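PDB 1YOZ: uncharacterized protein AF_0941 from Archaeoglobus fulgidus, which is of unknown function but folds into a compact all-helical bundle that pairs with a second copy of itself. Local coordinates for residues B[46-49]-B[50-53]; B[56-59]-B[60-63]; B[108-111]-B[112-115]; B[6-9]-B[10-14]. All coordinates share one frame; numbering follows the deposited sequence.

Interaction 1 of 4, residues B[46-49]-B[50-53]; sequences ILNL and YKSG
The Tyr50 ring and the Asn48 amide are the flat groups here, and each meets the opposite segment in its own way. Leu47 O approaches the Tyr50 ring obliquely and lies 3.3 Å from Tyr50 CB, at the root of the side chain. With CG anti to the backbone N (chi1 172°), the ring then runs on away from this turn to pack on Lys57 and Glu115. The Asn48 amide turns its oxygen to a water: water 1 donates to Asn48 OD1 at 2.6 Å and accepts from Lys51 NZ at 2.7 Å, bridging two side chains three residues apart. Lys51 gets there as a fully extended chain, whose CG skirts Leu47 O at 3.4 Å and whose CE comes 4.2 Å from Leu47 CD2, so that the methylenes close over the carbonyl before the ammonium reaches the water. Among the backbone bonds, Tyr50 N to Ile46 O and Lys51 N to Leu47 O keep the regular helical pattern. Asn48 O is gripped twice from Ser52: by a weak bond from Ser52 N, and by Ser52 OG, which donates at 2.6 Å from 23° off the carbonyl plane. Ile46 is buried against helix 57-73, while Leu49 packs on Leu4 and Ile6 of its own chain and on Met3 of the second subunit. Beyond Ser52, Gly53 N bonds to Tyr50 O at 2.8 Å and Gly53 takes a positive phi of 73°. The arrangement is that of the C-terminal end of helix 32-51, its last turn closed by a serine hydroxyl and followed by a glycine in left-handed conformation.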
loop_
_atom_site.group_PDB
_atom_site.type_symbol
_atom_site.label_atom_id
_atom_site.label_comp_id
_atom_site.label_asym_id
_atom_site.label_seq_id
_atom_site.Cartn_x
_atom_site.Cartn_y
_atom_site.Cartn_z
ATOM N N ILE B 46 -3.606 -15.106 1.042
ATOM C CA ILE B 46 -2.870 -14.679 2.235
ATOM C C ILE B 46 -2.962 -15.757 3.342
ATOM O O ILE B 46 -1.949 -16.198 3.941
ATOM C CB ILE B 46 -3.448 -13.327 2.771
ATOM C CG1 ILE B 46 -3.192 -12.197 1.737
ATOM C CG2 ILE B 46 -2.867 -12.963 4.143
ATOM C CD1 ILE B 46 -4.143 -11.015 1.844
ATOM N N LEU B 47 -4.187 -16.174 3.603
ATOM C CA LEU B 47 -4.382 -17.256 4.568
ATOM C C LEU B 47 -3.545 -18.483 4.203
ATOM O O LEU B 47 -2.880 -19.017 5.074
ATOM C CB LEU B 47 -5.858 -17.564 4.764
ATOM C CG LEU B 47 -6.545 -16.743 5.862
ATOM C CD1 LEU B 47 -8.014 -17.032 5.846
ATOM C CD2 LEU B 47 -5.983 -17.086 7.230
ATOM N N ASN B 48 -3.498 -18.860 2.920
ATOM C CA ASN B 48 -2.677 -20.019 2.477
ATOM C C ASN B 48 -1.156 -19.910 2.586
ATOM O O ASN B 48 -0.462 -20.918 2.829
ATOM C CB ASN B 48 -3.100 -20.507 1.085
ATOM C CG ASN B 48 -4.463 -21.135 1.094
ATOM O OD1 ASN B 48 -5.012 -21.435 2.165
ATOM N ND2 ASN B 48 -5.047 -21.321 -0.093
ATOM N N LEU B 49 -0.610 -18.694 2.433
ATOM C CA LEU B 49 0.796 -18.448 2.755
ATOM C C LEU B 49 1.109 -18.734 4.225
ATOM O O LEU B 49 2.199 -19.245 4.595
ATOM C CB LEU B 49 1.137 -16.978 2.445
ATOM C CG LEU B 49 1.118 -16.596 0.979
ATOM C CD1 LEU B 49 1.616 -15.101 0.848
ATOM C CD2 LEU B 49 2.049 -17.455 0.226
ATOM N N TYR B 50 0.162 -18.384 5.081
ATOM C CA TYR B 50 0.352 -18.632 6.501
ATOM C C TYR B 50 0.288 -20.173 6.640
ATOM O O TYR B 50 1.225 -20.806 7.095
ATOM C CB TYR B 50 -0.751 -17.956 7.305
ATOM C CG TYR B 50 -0.775 -18.309 8.777
ATOM C CD1 TYR B 50 0.297 -18.006 9.604
ATOM C CD2 TYR B 50 -1.870 -18.949 9.326
ATOM C CE1 TYR B 50 0.278 -18.342 10.928
ATOM C CE2 TYR B 50 -1.900 -19.287 10.652
ATOM C CZ TYR B 50 -0.827 -18.973 11.451
ATOM O OH TYR B 50 -0.865 -19.300 12.803
ATOM N N LYS B 51 -0.801 -20.744 6.138
ATOM C CA LYS B 51 -1.113 -22.160 6.364
ATOM C C LYS B 51 -0.102 -23.140 5.703
ATOM O O LYS B 51 -0.071 -24.332 6.047
ATOM C CB LYS B 51 -2.555 -22.419 5.931
ATOM C CG LYS B 51 -3.589 -21.826 6.865
ATOM C CD LYS B 51 -4.960 -21.894 6.224
ATOM C CE LYS B 51 -6.092 -21.310 7.069
ATOM N NZ LYS B 51 -7.286 -21.341 6.126
ATOM N N SER B 52 0.713 -22.641 4.764
ATOM C CA SER B 52 1.763 -23.421 4.111
ATOM C C SER B 52 3.138 -23.040 4.648
ATOM O O SER B 52 4.167 -23.493 4.158
ATOM C CB SER B 52 1.687 -23.261 2.579
ATOM O OG SER B 52 1.866 -21.893 2.170
ATOM N N GLY B 53 3.154 -22.194 5.665
ATOM C CA GLY B 53 4.389 -21.832 6.330
ATOM C C GLY B 53 5.303 -20.902 5.551
ATOM O O GLY B 53 6.475 -20.736 5.894
HETATM O O HOH W 1 -6.979 -20.451 3.559
#

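Interaction 2 of 4, residues B[56-59]-B[60-63]; sequences EKEE and VQRN
Gln61 lies across the side chains of Lys57 and Glu58, one helical turn back from it. Its CG stands beside the backbone N (chi1 -71°) and the chain then extends, which carries the amide out over Lys57 and Glu58, with Gln61 CB 3.6 Å from Glu58 O. Lys57 CG packs 4.1 Å from Gln61 CD, and the bent lysine chain returns to bring NZ within 3.7 Å of the same carbon; the ammonium itself is salt-bridged to Glu115. From the other neighbour, the Glu58 carboxylate is turned 77° against the amide plane, so these two flat groups do not stack. Cutting Gln61 back to an alanine would probably open a gap beside the methylenes of Lys57 and Glu58. These residues form the first turns of helix 57-73, with Glu56 at the N-cap position, and Val60 N bonds to Glu56 O at 3.1 Å, nearly along the C=O axis. Val60 CG1, 4.0 Å from that oxygen, belongs to a buried branch that faces Ile46 and Tyr50 of helix 32-51. Glu59 bends at chi2 (-75°) and turns its carboxylate off the helix: OE1 takes the backbone N-H groups of Met3 and Leu4, while OE2 meets His2 ND1, bonds that probably compensate the buried carboxylate. Arg62 N reaches Glu58 O at 3.1 Å from well above the carbonyl plane, and Asn63 N bonds to Glu59 O at 3.1 Å. The Arg62 guanidinium leads away to Asp11 and the Tyr5 carbonyl of the second subunit, and Asn63 OD1 probably accepts from Ile6 N.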
loop_
_atom_site.group_PDB
_atom_site.type_symbol
_atom_site.label_atom_id
_atom_site.label_comp_id
_atom_site.label_asym_id
_atom_site.label_seq_id
_atom_site.Cartn_x
_atom_site.Cartn_y
_atom_site.Cartn_z
ATOM N N GLU B 56 4.863 -15.970 8.260
ATOM C CA GLU B 56 4.576 -15.993 9.683
ATOM C C GLU B 56 3.312 -15.232 9.992
ATOM O O GLU B 56 2.869 -14.420 9.177
ATOM C CB GLU B 56 5.707 -15.316 10.393
ATOM C CG GLU B 56 7.017 -15.497 9.658
ATOM C CD GLU B 56 7.747 -14.183 9.493
ATOM O OE1 GLU B 56 7.871 -13.724 8.327
ATOM O OE2 GLU B 56 8.178 -13.614 10.536
ATOM N N LYS B 57 2.757 -15.446 11.185
ATOM C CA LYS B 57 1.447 -14.877 11.512
ATOM C C LYS B 57 1.484 -13.343 11.515
ATOM O O LYS B 57 0.505 -12.687 11.197
ATOM C CB LYS B 57 0.866 -15.468 12.821
ATOM C CG LYS B 57 0.918 -14.577 14.057
ATOM C CD LYS B 57 0.276 -15.232 15.286
ATOM C CE LYS B 57 -1.209 -15.453 15.080
ATOM N NZ LYS B 57 -1.940 -14.150 15.118
ATOM N N GLU B 58 2.626 -12.786 11.881
ATOM C CA GLU B 58 2.767 -11.320 11.987
ATOM C C GLU B 58 2.910 -10.676 10.589
ATOM O O GLU B 58 2.506 -9.525 10.420
ATOM C CB GLU B 58 3.965 -10.975 12.840
ATOM C CG GLU B 58 3.715 -9.994 13.984
ATOM C CD GLU B 58 4.591 -10.322 15.185
ATOM O OE1 GLU B 58 4.619 -11.512 15.598
ATOM O OE2 GLU B 58 5.263 -9.412 15.714
ATOM N N GLU B 59 3.464 -11.416 9.612
ATOM C CA GLU B 59 3.468 -10.955 8.222
ATOM C C GLU B 59 2.060 -10.970 7.673
ATOM O O GLU B 59 1.665 -10.051 6.967
ATOM C CB GLU B 59 4.297 -11.823 7.266
ATOM C CG GLU B 59 5.789 -11.674 7.262
ATOM C CD GLU B 59 6.286 -10.440 6.580
ATOM O OE1 GLU B 59 6.271 -10.336 5.331
ATOM O OE2 GLU B 59 6.765 -9.597 7.308
ATOM N N VAL B 60 1.306 -12.053 7.894
ATOM C CA VAL B 60 -0.023 -12.034 7.329
ATOM C C VAL B 60 -0.928 -11.063 8.054
ATOM O O VAL B 60 -1.815 -10.528 7.431
ATOM C CB VAL B 60 -0.706 -13.430 7.173
ATOM C CG1 VAL B 60 0.108 -14.344 6.215
ATOM C CG2 VAL B 60 -0.955 -14.051 8.525
ATOM N N GLN B 61 -0.701 -10.845 9.355
ATOM C CA GLN B 61 -1.420 -9.810 10.138
ATOM C C GLN B 61 -1.188 -8.398 9.592
ATOM O O GLN B 61 -2.078 -7.611 9.518
ATOM C CB GLN B 61 -0.917 -9.803 11.585
ATOM C CG GLN B 61 -1.340 -11.009 12.432
ATOM C CD GLN B 61 -0.811 -10.900 13.864
ATOM O OE1 GLN B 61 0.401 -10.784 14.111
ATOM N NE2 GLN B 61 -1.725 -10.907 14.808
ATOM N N ARG B 62 0.048 -8.099 9.252
ATOM C CA ARG B 62 0.389 -6.856 8.548
ATOM C C ARG B 62 -0.353 -6.756 7.213
ATOM O O ARG B 62 -1.032 -5.784 6.959
ATOM C CB ARG B 62 1.905 -6.846 8.365
ATOM C CG ARG B 62 2.481 -5.511 7.917
ATOM C CD ARG B 62 2.669 -5.495 6.419
ATOM N NE ARG B 62 3.412 -4.302 6.026
ATOM C CZ ARG B 62 4.040 -4.145 4.864
ATOM N NH1 ARG B 62 3.970 -5.097 3.931
ATOM N NH2 ARG B 62 4.667 -2.987 4.622
ATOM N N ASN B 63 -0.305 -7.799 6.371
ATOM C CA ASN B 63 -1.058 -7.750 5.104
ATOM C C ASN B 63 -2.568 -7.496 5.291
ATOM O O ASN B 63 -3.190 -6.748 4.534
ATOM C CB ASN B 63 -0.813 -9.062 4.314
ATOM C CG ASN B 63 -1.182 -8.977 2.819
ATOM O OD1 ASN B 63 -0.678 -9.789 2.046
ATOM N ND2 ASN B 63 -2.040 -8.028 2.408
#

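Interaction 3 of 4, residues B[108-111]-B[112-115]; sequences YIDR and VEKE
Tyr108 and Val112 meet one turn apart in the last stretch of helix 99-113, whose C-terminal end packs on helices 32-51 and 57-73 of the bundle. Apolar contact comes first: Val112 CG1 lies 3.4 Å from Tyr108 CE2, approaching the ring obliquely. The same methyl sits only 3.1 Å from Tyr108 O, and a nearly eclipsed Val112 (chi1 5°) suggests strain at this point. Its neighbours beyond the turn are Leu47 and Phe64. Backbone bonds follow the helix: Val112 N to Tyr108 O at 3.0 Å and Glu113 N to Ile109 O at 2.8 Å, after which Lys114 leaves helical geometry.

Charged groups collect on another flank. Asp110 OD1 and Glu113 OE2 stand 3.5 Å apart, their carboxylate planes turned 64° against each other, a closeness that Lys68 probably makes tolerable, since its NZ is salt-bridged to both. Water 2 lies within hydrogen-bonding distance of Asp110 O and Glu113 OE2, bridging backbone and carboxylate on this side. Lys114, bent at chi2, runs back along the Asp110 carbonyl: its CE is 3.3 Å from Asp110 O, and NZ ends 4.1 Å from Asp110 OD2, an attraction of opposite charges that falls short of a salt bridge.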
loop_
_atom_site.group_PDB
_atom_site.type_symbol
_atom_site.label_atom_id
_atom_site.label_comp_id
_atom_site.label_asym_id
_atom_site.label_seq_id
_atom_site.Cartn_x
_atom_site.Cartn_y
_atom_site.Cartn_z
ATOM N N TYR B 108 -15.818 -8.183 5.735
ATOM C CA TYR B 108 -15.354 -9.543 5.349
ATOM C C TYR B 108 -13.879 -9.798 5.723
ATOM O O TYR B 108 -13.512 -10.874 6.211
ATOM C CB TYR B 108 -15.567 -9.800 3.830
ATOM C CG TYR B 108 -15.135 -11.176 3.378
ATOM C CD1 TYR B 108 -16.075 -12.204 3.208
ATOM C CD2 TYR B 108 -13.790 -11.467 3.134
ATOM C CE1 TYR B 108 -15.684 -13.469 2.822
ATOM C CE2 TYR B 108 -13.383 -12.725 2.730
ATOM C CZ TYR B 108 -14.336 -13.738 2.561
ATOM O OH TYR B 108 -13.922 -15.022 2.170
ATOM N N ILE B 109 -13.019 -8.823 5.471
ATOM C CA ILE B 109 -11.570 -8.969 5.806
ATOM C C ILE B 109 -11.430 -9.062 7.327
ATOM O O ILE B 109 -10.647 -9.866 7.898
ATOM C CB ILE B 109 -10.721 -7.758 5.244
ATOM C CG1 ILE B 109 -10.664 -7.788 3.696
ATOM C CG2 ILE B 109 -9.332 -7.737 5.870
ATOM C CD1 ILE B 109 -10.293 -6.481 3.018
ATOM N N ASP B 110 -12.222 -8.208 7.988
ATOM C CA ASP B 110 -12.254 -8.146 9.421
ATOM C C ASP B 110 -12.569 -9.537 9.951
ATOM O O ASP B 110 -11.978 -9.965 10.926
ATOM C CB ASP B 110 -13.309 -7.105 9.854
ATOM C CG ASP B 110 -13.247 -6.780 11.304
ATOM O OD1 ASP B 110 -12.136 -6.501 11.800
ATOM O OD2 ASP B 110 -14.319 -6.797 11.949
ATOM N N ARG B 111 -13.488 -10.222 9.273
ATOM C CA ARG B 111 -13.916 -11.596 9.553
ATOM C C ARG B 111 -12.775 -12.634 9.395
ATOM O O ARG B 111 -12.459 -13.370 10.332
ATOM C CB ARG B 111 -15.131 -11.901 8.639
ATOM C CG ARG B 111 -15.775 -13.280 8.731
ATOM C CD ARG B 111 -16.753 -13.500 7.584
ATOM N NE ARG B 111 -16.743 -14.903 7.177
ATOM C CZ ARG B 111 -17.475 -15.431 6.197
ATOM N NH1 ARG B 111 -18.301 -14.680 5.472
ATOM N NH2 ARG B 111 -17.366 -16.728 5.927
ATOM N N VAL B 112 -12.129 -12.681 8.228
ATOM C CA VAL B 112 -11.038 -13.679 8.026
ATOM C C VAL B 112 -9.737 -13.374 8.789
ATOM O O VAL B 112 -8.935 -14.280 9.089
ATOM C CB VAL B 112 -10.764 -13.996 6.497
ATOM C CG1 VAL B 112 -11.559 -13.143 5.598
ATOM C CG2 VAL B 112 -9.305 -13.895 6.152
ATOM N N GLU B 113 -9.534 -12.089 9.077
ATOM C CA GLU B 113 -8.405 -11.622 9.889
ATOM C C GLU B 113 -8.364 -12.451 11.183
ATOM O O GLU B 113 -7.303 -12.956 11.544
ATOM C CB GLU B 113 -8.592 -10.145 10.224
ATOM C CG GLU B 113 -7.390 -9.204 10.104
ATOM C CD GLU B 113 -7.753 -7.789 10.530
ATOM O OE1 GLU B 113 -6.904 -6.855 10.425
ATOM O OE2 GLU B 113 -8.897 -7.599 11.015
ATOM N N LYS B 114 -9.508 -12.578 11.877
ATOM C CA LYS B 114 -9.640 -13.524 13.009
ATOM C C LYS B 114 -9.245 -14.915 12.475
ATOM O O LYS B 114 -9.865 -15.423 11.562
ATOM C CB LYS B 114 -11.059 -13.500 13.620
ATOM C CG LYS B 114 -11.843 -12.244 13.297
ATOM C CD LYS B 114 -12.311 -11.465 14.514
ATOM C CE LYS B 114 -12.910 -10.117 14.074
ATOM N NZ LYS B 114 -13.752 -9.415 15.100
ATOM N N GLU B 115 -8.187 -15.500 13.014
ATOM C CA GLU B 115 -7.259 -16.253 12.148
ATOM C C GLU B 115 -7.611 -17.638 11.667
ATOM O O GLU B 115 -8.772 -17.923 11.400
ATOM C CB GLU B 115 -5.827 -16.236 12.693
ATOM C CG GLU B 115 -5.089 -15.030 12.246
ATOM C CD GLU B 115 -3.734 -15.334 11.639
ATOM O OE1 GLU B 115 -2.738 -14.771 12.136
ATOM O OE2 GLU B 115 -3.658 -16.117 10.660
HETATM O O HOH W 2 -10.307 -8.909 12.867
#

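Interaction 4 of 4, residues B[6-9]-B[10-14]; sequences INSF and LDRMG
With CG anti to the backbone N (chi1 -175°), Asn7 turns its amide over the start of the helix, and OD1 receives Leu10 N at 3.0 Å. The bond is nearly straight at the hydrogen, although the donor comes from high above the amide plane, 63° out of it. The two side chains cross at about a right angle, and Leu10 CB lies 3.5 Å from Asn7 CG. The other end of the amide, Asn7 ND2, is held by Tyr5 OH. Replacing Asn7 by an alanine would probably leave Leu10 N without its capping acceptor and the Tyr5 hydroxyl without its mate. Water 3 accepts from Asn7 N and donates to Asp11 OD2 at 2.6 Å, tying the segment that leads into the helix to its first turn; Asp11 OD1 is salt-bridged to Arg62 of the second subunit. Arg12 lays its guanidinium edge by Ser8 O, yet its NE, 3.6 Å from that oxygen, is buried without a partner. Ser8 OG bonds to Asp42. Together these make an asparagine N-cap, the side chain standing in for the missing carbonyl at the start of helix 8-18.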
loop_
_atom_site.group_PDB
_atom_site.type_symbol
_atom_site.label_atom_id
_atom_site.label_comp_id
_atom_site.label_asym_id
_atom_site.label_seq_id
_atom_site.Cartn_x
_atom_site.Cartn_y
_atom_site.Cartn_z
ATOM N N ILE B 6 -0.136 -8.607 -0.399
ATOM C CA ILE B 6 -0.993 -8.949 -1.497
ATOM C C ILE B 6 -2.207 -7.983 -1.582
ATOM O O ILE B 6 -2.856 -7.703 -0.582
ATOM C CB ILE B 6 -1.468 -10.452 -1.369
ATOM C CG1 ILE B 6 -0.274 -11.413 -1.555
ATOM C CG2 ILE B 6 -2.567 -10.747 -2.340
ATOM C CD1 ILE B 6 -0.546 -12.917 -1.188
ATOM N N ASN B 7 -2.475 -7.455 -2.787
ATOM C CA ASN B 7 -3.643 -6.660 -3.086
ATOM C C ASN B 7 -3.772 -6.624 -4.598
ATOM O O ASN B 7 -3.072 -5.856 -5.282
ATOM C CB ASN B 7 -3.495 -5.214 -2.519
ATOM C CG ASN B 7 -4.732 -4.389 -2.700
ATOM O OD1 ASN B 7 -5.563 -4.680 -3.555
ATOM N ND2 ASN B 7 -4.828 -3.282 -1.953
ATOM N N SER B 8 -4.640 -7.510 -5.096
ATOM C CA SER B 8 -4.855 -7.735 -6.512
ATOM C C SER B 8 -5.503 -6.537 -7.163
ATOM O O SER B 8 -5.133 -6.192 -8.277
ATOM C CB SER B 8 -5.724 -8.983 -6.698
ATOM O OG SER B 8 -4.946 -10.131 -6.313
ATOM N N PHE B 9 -6.419 -5.878 -6.453
ATOM C CA PHE B 9 -7.081 -4.713 -7.050
ATOM C C PHE B 9 -6.077 -3.601 -7.300
ATOM O O PHE B 9 -6.014 -3.009 -8.423
ATOM C CB PHE B 9 -8.243 -4.190 -6.205
ATOM C CG PHE B 9 -8.954 -3.031 -6.824
ATOM C CD1 PHE B 9 -9.991 -3.240 -7.737
ATOM C CD2 PHE B 9 -8.584 -1.720 -6.512
ATOM C CE1 PHE B 9 -10.637 -2.164 -8.346
ATOM C CE2 PHE B 9 -9.207 -0.635 -7.127
ATOM C CZ PHE B 9 -10.242 -0.851 -8.032
ATOM N N LEU B 10 -5.288 -3.323 -6.271
ATOM C CA LEU B 10 -4.240 -2.294 -6.363
ATOM C C LEU B 10 -3.270 -2.567 -7.505
ATOM O O LEU B 10 -2.990 -1.690 -8.313
ATOM C CB LEU B 10 -3.519 -2.130 -5.013
ATOM C CG LEU B 10 -2.366 -1.116 -5.003
ATOM C CD1 LEU B 10 -2.837 0.307 -5.136
ATOM C CD2 LEU B 10 -1.597 -1.347 -3.746
ATOM N N ASP B 11 -2.811 -3.806 -7.644
ATOM C CA ASP B 11 -1.875 -4.107 -8.720
ATOM C C ASP B 11 -2.526 -3.992 -10.098
ATOM O O ASP B 11 -1.914 -3.460 -11.024
ATOM C CB ASP B 11 -1.263 -5.507 -8.571
ATOM C CG ASP B 11 -0.270 -5.615 -7.418
ATOM O OD1 ASP B 11 0.518 -4.677 -7.109
ATOM O OD2 ASP B 11 -0.272 -6.676 -6.811
ATOM N N ARG B 12 -3.720 -4.569 -10.268
ATOM C CA ARG B 12 -4.393 -4.477 -11.585
ATOM C C ARG B 12 -4.668 -3.031 -11.954
ATOM O O ARG B 12 -4.474 -2.638 -13.091
ATOM C CB ARG B 12 -5.716 -5.241 -11.620
ATOM C CG ARG B 12 -5.548 -6.726 -11.902
ATOM C CD ARG B 12 -6.725 -7.556 -11.401
ATOM N NE ARG B 12 -6.182 -8.702 -10.693
ATOM C CZ ARG B 12 -6.006 -9.922 -11.188
ATOM N NH1 ARG B 12 -6.376 -10.223 -12.437
ATOM N NH2 ARG B 12 -5.466 -10.855 -10.401
ATOM N N MET B 13 -5.148 -2.236 -11.003
ATOM C CA MET B 13 -5.309 -0.804 -11.291
ATOM C C MET B 13 -4.001 -0.230 -11.825
ATOM O O MET B 13 -4.012 0.415 -12.847
ATOM C CB MET B 13 -5.745 0.033 -10.074
ATOM C CG MET B 13 -5.497 1.594 -10.287
ATOM S SD MET B 13 -5.879 2.500 -8.801
ATOM C CE MET B 13 -4.262 2.533 -8.037
ATOM N N GLY B 14 -2.895 -0.480 -11.118
ATOM C CA GLY B 14 -1.604 0.084 -11.435
ATOM C C GLY B 14 -1.111 -0.328 -12.810
ATOM O O GLY B 14 -0.446 0.461 -13.505
HETATM O O HOH W 3 -1.103 -8.401 -5.114
#

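How the interactions relate
All four are local contacts, each at one end of a single helix. Interactions 2 and 4 are partly buried and mark N-terminal starts, where interaction 4 caps with a side chain, whereas interaction 2 sends its carboxylate and guanidinium to the N-terminal segment and the second subunit. Interactions 1 and 3 are surface contacts at C-terminal ends, with water and lysine chemistry. Interaction 1 touches all the others, through Ile46, Leu47, Leu49 and Tyr50, by packing alone. Interaction 2, by contrast, reaches interactions 3 and 4 through polar bonds, a salt bridge to the former and a probable hydrogen bond to the latter, while interactions 3 and 4 do not touch.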